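Local structure of aftrax (Archaeoglobus fulgidus, 3ZC0) at residues Met30-His42 with Ala80-Ile94. The protein forms an octameric, magnesium-dependent C3PO-type ribonuclease of the translin/TRAX family that recognises and cleaves duplex RNA. The protein carries 1 engineered substitution. Residues are numbered along the deposited sequence; the frame is centred on the assembly and turned at random.
Sequences MRIHSTKSIALIH and AMQELVEAIAFKNAI. With MG (magnesium ion), chain U; nucleotides of chain N.
Ile38 lies over the backbone of the neighbouring helix, its CD1 at 3.6 Å from Ala87 CA, while its other branch, CG2, meets the ring of Phe90 at CD2 (3.8 Å). The split follows from chi1 of -58°, which sets CG1 beside its own backbone N and CG2 anti to that N, on the side where Phe90 lies. The same CD1 touches the aliphatic stem of Glu86, whose extended chain ends in a bond from OE2 to magnesium of 2.2 Å. Were Ile38 cut back to an alanine, a gap beside Ala87 and Phe90 would be likely to open. Such packing illustrates how the all-helical translin fold backs a metal site: segments 30-42 and 80-94 run in the same direction, their axes 8.7 Å apart at closest and inclined by 25°, so that helix 6-42 packs beside the helix bearing Glu86. Glu121 of helix 108-132 supplies the second carboxylate and accepts a hydrogen bond from His42 NE2; a water and an RNA phosphate also bind the metal. Ser34 and Ser37 lie against Ala87 and turn their hydroxyls back onto Met30 O and Ser34 O of their own helix. Ile41 and Phe90 pass each other head to tail, Ile41 CD1 3.6 Å from Phe90 CE2, and Ile41 meets Ile94 tip to tip. Beyond the serines, Met30 bends at chi3 to bring CE against Ala80 and Leu84, and Glu83, alongside the stem of Arg31, has its OE2 against the sugar of U10 of chain N.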
loop_
_atom_site.group_PDB
_atom_site.type_symbol
_atom_site.label_atom_id
_atom_site.label_comp_id
_atom_site.label_asym_id
_atom_site.label_seq_id
_atom_site.Cartn_x
_atom_site.Cartn_y
_atom_site.Cartn_z
ATOM N N MET E 30 29.773 5.266 1.324
ATOM C CA MET E 30 30.241 4.297 0.338
ATOM C C MET E 30 29.282 4.246 -0.836
ATOM O O MET E 30 29.692 4.305 -2.010
ATOM C CB MET E 30 30.376 2.911 0.977
ATOM C CG MET E 30 30.952 1.817 0.062
ATOM S SD MET E 30 31.094 0.213 0.900
ATOM C CE MET E 30 29.660 -0.660 0.328
ATOM N N ARG E 31 27.999 4.165 -0.500
ATOM C CA ARG E 31 26.928 4.146 -1.490
ATOM C C ARG E 31 26.968 5.413 -2.393
ATOM O O ARG E 31 27.030 5.311 -3.635
ATOM C CB ARG E 31 25.573 3.944 -0.778
ATOM C CG ARG E 31 24.388 3.619 -1.689
ATOM C CD ARG E 31 23.529 4.861 -1.879
ATOM N NE ARG E 31 23.143 5.413 -0.578
ATOM C CZ ARG E 31 22.879 6.697 -0.343
ATOM N NH1 ARG E 31 22.957 7.585 -1.332
ATOM N NH2 ARG E 31 22.534 7.089 0.887
ATOM N N ILE E 32 26.978 6.597 -1.777
ATOM C CA ILE E 32 27.113 7.842 -2.544
ATOM C C ILE E 32 28.290 7.846 -3.542
ATOM O O ILE E 32 28.125 8.195 -4.721
ATOM C CB ILE E 32 27.245 9.058 -1.628
ATOM C CG1 ILE E 32 25.901 9.365 -0.968
ATOM C CG2 ILE E 32 27.734 10.256 -2.431
ATOM C CD1 ILE E 32 26.018 10.291 0.230
ATOM N N HIS E 33 29.473 7.455 -3.079
ATOM C CA HIS E 33 30.607 7.357 -3.993
ATOM C C HIS E 33 30.394 6.349 -5.135
ATOM O O HIS E 33 30.775 6.636 -6.276
ATOM C CB HIS E 33 31.916 7.083 -3.254
ATOM C CG HIS E 33 32.397 8.242 -2.427
ATOM N ND1 HIS E 33 32.494 9.525 -2.924
ATOM C CD2 HIS E 33 32.814 8.310 -1.137
ATOM C CE1 HIS E 33 32.947 10.332 -1.979
ATOM N NE2 HIS E 33 33.148 9.619 -0.884
ATOM N N SER E 34 29.787 5.189 -4.861
ATOM C CA SER E 34 29.541 4.235 -5.950
ATOM C C SER E 34 28.626 4.819 -7.033
ATOM O O SER E 34 28.920 4.747 -8.252
ATOM C CB SER E 34 28.926 2.953 -5.424
ATOM O OG SER E 34 29.760 2.367 -4.456
ATOM N N THR E 35 27.515 5.395 -6.580
ATOM C CA THR E 35 26.563 5.998 -7.504
ATOM C C THR E 35 27.268 7.069 -8.326
ATOM O O THR E 35 27.166 7.090 -9.562
ATOM C CB THR E 35 25.354 6.617 -6.769
ATOM O OG1 THR E 35 24.534 5.577 -6.234
ATOM C CG2 THR E 35 24.509 7.460 -7.720
ATOM N N LYS E 36 28.003 7.935 -7.627
ATOM C CA LYS E 36 28.718 9.026 -8.268
ATOM C C LYS E 36 29.587 8.460 -9.380
ATOM O O LYS E 36 29.585 8.974 -10.502
ATOM C CB LYS E 36 29.579 9.789 -7.257
ATOM C CG LYS E 36 29.352 11.307 -7.214
ATOM C CD LYS E 36 28.442 11.699 -6.053
ATOM C CE LYS E 36 28.840 13.024 -5.413
ATOM N NZ LYS E 36 28.497 14.229 -6.228
ATOM N N SER E 37 30.302 7.381 -9.075
ATOM C CA SER E 37 31.209 6.801 -10.050
ATOM C C SER E 37 30.441 6.401 -11.319
ATOM O O SER E 37 30.867 6.712 -12.452
ATOM C CB SER E 37 31.981 5.628 -9.444
ATOM O OG SER E 37 31.291 4.418 -9.643
ATOM N N ILE E 38 29.294 5.752 -11.141
ATOM C CA ILE E 38 28.531 5.335 -12.330
ATOM C C ILE E 38 28.033 6.537 -13.160
ATOM O O ILE E 38 28.176 6.580 -14.412
ATOM C CB ILE E 38 27.355 4.400 -11.979
ATOM C CG1 ILE E 38 27.856 3.156 -11.249
ATOM C CG2 ILE E 38 26.641 3.970 -13.235
ATOM C CD1 ILE E 38 26.749 2.242 -10.813
ATOM N N ALA E 39 27.473 7.513 -12.448
ATOM C CA ALA E 39 27.022 8.755 -13.061
ATOM C C ALA E 39 28.131 9.372 -13.884
ATOM O O ALA E 39 27.913 9.804 -15.014
ATOM C CB ALA E 39 26.583 9.747 -11.992
ATOM N N LEU E 40 29.319 9.404 -13.290
ATOM C CA LEU E 40 30.475 10.057 -13.881
ATOM C C LEU E 40 30.853 9.394 -15.188
ATOM O O LEU E 40 31.136 10.076 -16.178
ATOM C CB LEU E 40 31.653 10.052 -12.906
ATOM C CG LEU E 40 31.541 11.156 -11.868
ATOM C CD1 LEU E 40 32.521 10.914 -10.743
ATOM C CD2 LEU E 40 31.782 12.504 -12.525
ATOM N N ILE E 41 30.850 8.064 -15.198
ATOM C CA ILE E 41 31.142 7.364 -16.439
ATOM C C ILE E 41 30.159 7.782 -17.517
ATOM O O ILE E 41 30.540 8.081 -18.647
ATOM C CB ILE E 41 31.027 5.865 -16.283
ATOM C CG1 ILE E 41 32.097 5.355 -15.314
ATOM C CG2 ILE E 41 31.121 5.221 -17.656
ATOM C CD1 ILE E 41 32.067 3.853 -15.109
ATOM N N HIS E 42 28.882 7.819 -17.165
ATOM C CA HIS E 42 27.899 8.291 -18.141
ATOM C C HIS E 42 28.129 9.748 -18.608
ATOM O O HIS E 42 27.832 10.102 -19.749
ATOM C CB HIS E 42 26.476 8.104 -17.615
ATOM C CG HIS E 42 26.002 6.684 -17.648
ATOM N ND1 HIS E 42 26.004 5.924 -18.801
ATOM C CD2 HIS E 42 25.503 5.890 -16.674
ATOM C CE1 HIS E 42 25.537 4.719 -18.528
ATOM N NE2 HIS E 42 25.219 4.673 -17.246
ATOM N N ALA E 80 24.144 -0.884 0.155
ATOM C CA ALA E 80 25.416 -0.323 -0.285
ATOM C C ALA E 80 26.333 -1.371 -0.945
ATOM O O ALA E 80 27.035 -1.063 -1.920
ATOM C CB ALA E 80 26.130 0.397 0.879
ATOM N N MET E 81 26.343 -2.604 -0.434
ATOM C CA MET E 81 27.182 -3.617 -1.088
ATOM C C MET E 81 26.667 -3.958 -2.489
ATOM O O MET E 81 27.451 -4.130 -3.423
ATOM C CB MET E 81 27.429 -4.843 -0.200
ATOM C CG MET E 81 28.453 -4.533 0.879
ATOM S SD MET E 81 28.915 -5.840 2.018
ATOM C CE MET E 81 27.434 -6.823 2.100
ATOM N N GLN E 82 25.348 -3.981 -2.638
ATOM C CA GLN E 82 24.734 -4.061 -3.956
ATOM C C GLN E 82 25.172 -2.921 -4.915
ATOM O O GLN E 82 25.509 -3.184 -6.082
ATOM C CB GLN E 82 23.220 -4.093 -3.808
ATOM C CG GLN E 82 22.477 -4.193 -5.111
ATOM C CD GLN E 82 20.981 -4.146 -4.908
ATOM O OE1 GLN E 82 20.251 -3.554 -5.712
ATOM N NE2 GLN E 82 20.511 -4.772 -3.828
ATOM N N GLU E 83 25.169 -1.668 -4.440
ATOM C CA GLU E 83 25.622 -0.539 -5.288
ATOM C C GLU E 83 27.113 -0.612 -5.653
ATOM O O GLU E 83 27.533 -0.184 -6.740
ATOM C CB GLU E 83 25.336 0.820 -4.636
ATOM C CG GLU E 83 23.873 1.091 -4.336
ATOM C CD GLU E 83 23.155 1.848 -5.451
ATOM O OE1 GLU E 83 23.629 1.841 -6.618
ATOM O OE2 GLU E 83 22.104 2.456 -5.143
ATOM N N LEU E 84 27.911 -1.143 -4.733
ATOM C CA LEU E 84 29.332 -1.296 -4.983
ATOM C C LEU E 84 29.556 -2.354 -6.053
ATOM O O LEU E 84 30.318 -2.135 -7.007
ATOM C CB LEU E 84 30.047 -1.687 -3.703
ATOM C CG LEU E 84 31.564 -1.689 -3.759
ATOM C CD1 LEU E 84 32.084 -0.534 -4.617
ATOM C CD2 LEU E 84 32.054 -1.563 -2.336
ATOM N N VAL E 85 28.888 -3.496 -5.907
ATOM C CA VAL E 85 28.943 -4.505 -6.957
ATOM C C VAL E 85 28.487 -3.917 -8.296
ATOM O O VAL E 85 29.170 -4.099 -9.302
ATOM C CB VAL E 85 28.142 -5.780 -6.627
ATOM C CG1 VAL E 85 28.218 -6.754 -7.782
ATOM C CG2 VAL E 85 28.668 -6.439 -5.365
ATOM N N GLU E 86 27.363 -3.193 -8.307
ATOM C CA GLU E 86 26.854 -2.609 -9.551
ATOM C C GLU E 86 27.935 -1.770 -10.242
ATOM O O GLU E 86 28.260 -1.996 -11.421
ATOM C CB GLU E 86 25.594 -1.760 -9.291
ATOM C CG GLU E 86 24.941 -1.098 -10.545
ATOM C CD GLU E 86 23.839 -0.101 -10.188
ATOM O OE1 GLU E 86 23.596 0.113 -8.986
ATOM O OE2 GLU E 86 23.208 0.478 -11.098
ATOM N N ALA E 87 28.498 -0.822 -9.492
ATOM C CA ALA E 87 29.551 0.068 -10.007
ATOM C C ALA E 87 30.766 -0.680 -10.549
ATOM O O ALA E 87 31.306 -0.321 -11.610
ATOM C CB ALA E 87 29.990 1.051 -8.918
ATOM N N ILE E 88 31.190 -1.717 -9.820
ATOM C CA ILE E 88 32.329 -2.512 -10.264
ATOM C C ILE E 88 32.022 -3.295 -11.537
ATOM O O ILE E 88 32.745 -3.189 -12.525
ATOM C CB ILE E 88 32.813 -3.496 -9.207
ATOM C CG1 ILE E 88 33.471 -2.757 -8.039
ATOM C CG2 ILE E 88 33.801 -4.458 -9.848
ATOM C CD1 ILE E 88 33.447 -3.538 -6.746
ATOM N N ALA E 89 30.955 -4.083 -11.511
ATOM C CA ALA E 89 30.526 -4.822 -12.696
ATOM C C ALA E 89 30.432 -3.912 -13.921
ATOM O O ALA E 89 30.953 -4.243 -14.987
ATOM C CB ALA E 89 29.203 -5.512 -12.441
ATOM N N PHE E 90 29.799 -2.754 -13.747
ATOM C CA PHE E 90 29.658 -1.799 -14.826
ATOM C C PHE E 90 31.024 -1.365 -15.380
ATOM O O PHE E 90 31.299 -1.552 -16.591
ATOM C CB PHE E 90 28.834 -0.601 -14.364
ATOM C CG PHE E 90 28.656 0.462 -15.419
ATOM C CD1 PHE E 90 28.112 0.143 -16.646
ATOM C CD2 PHE E 90 29.024 1.776 -15.173
ATOM C CE1 PHE E 90 27.946 1.112 -17.621
ATOM C CE2 PHE E 90 28.851 2.749 -16.134
ATOM C CZ PHE E 90 28.314 2.420 -17.366
ATOM N N LYS E 91 31.881 -0.825 -14.501
ATOM C CA LYS E 91 33.226 -0.388 -14.925
ATOM C C LYS E 91 33.942 -1.493 -15.678
ATOM O O LYS E 91 34.499 -1.253 -16.744
ATOM C CB LYS E 91 34.093 0.067 -13.745
ATOM C CG LYS E 91 35.126 1.157 -14.079
ATOM C CD LYS E 91 36.327 0.642 -14.887
ATOM C CE LYS E 91 37.496 1.658 -14.963
ATOM N NZ LYS E 91 37.202 2.969 -15.653
ATOM N N ASN E 92 33.915 -2.699 -15.120
ATOM C CA ASN E 92 34.512 -3.857 -15.770
ATOM C C ASN E 92 34.004 -4.059 -17.192
ATOM O O ASN E 92 34.803 -4.205 -18.127
ATOM C CB ASN E 92 34.292 -5.125 -14.946
ATOM C CG ASN E 92 35.179 -5.172 -13.713
ATOM O OD1 ASN E 92 36.093 -4.356 -13.559
ATOM N ND2 ASN E 92 34.921 -6.127 -12.835
ATOM N N ALA E 93 32.684 -4.045 -17.357
ATOM C CA ALA E 93 32.099 -4.300 -18.664
ATOM C C ALA E 93 32.499 -3.238 -19.702
ATOM O O ALA E 93 32.925 -3.564 -20.821
ATOM C CB ALA E 93 30.580 -4.420 -18.559
ATOM N N ILE E 94 32.377 -1.964 -19.352
ATOM C CA ILE E 94 32.717 -0.958 -20.347
ATOM C C ILE E 94 34.225 -0.912 -20.584
ATOM O O ILE E 94 34.685 -0.284 -21.538
ATOM C CB ILE E 94 32.220 0.445 -19.965
ATOM C CG1 ILE E 94 33.035 0.976 -18.797
ATOM C CG2 ILE E 94 30.738 0.417 -19.645
ATOM C CD1 ILE E 94 32.905 2.421 -18.623
HETATM MG MG MG U . 21.776 2.104 -11.205
ATOM P P U N 10 19.572 7.174 -5.678
ATOM O OP1 U N 10 20.883 7.469 -6.316
ATOM O OP2 U N 10 18.538 8.241 -5.656
ATOM O "O5'" U N 10 18.963 5.849 -6.326
ATOM C "C5'" U N 10 19.727 4.652 -6.338
ATOM C "C4'" U N 10 18.873 3.413 -6.461
ATOM O "O4'" U N 10 17.928 3.329 -5.365
ATOM C "C3'" U N 10 18.003 3.297 -7.703
ATOM O "O3'" U N 10 18.739 2.898 -8.855
ATOM C "C2'" U N 10 16.946 2.283 -7.267
ATOM O "O2'" U N 10 17.448 0.962 -7.370
ATOM C "C1'" U N 10 16.780 2.620 -5.781
ATOM N N1 U N 10 15.570 3.430 -5.512
ATOM C C2 U N 10 14.387 2.741 -5.304
ATOM O O2 U N 10 14.326 1.524 -5.333
ATOM N N3 U N 10 13.280 3.519 -5.058
ATOM C C4 U N 10 13.248 4.899 -5.005
ATOM O O4 U N 10 12.183 5.471 -4.774
ATOM C C5 U N 10 14.510 5.539 -5.229
ATOM C C6 U N 10 15.604 4.804 -5.472
HETATM O O HOH W 1 20.992 0.810 -12.601
#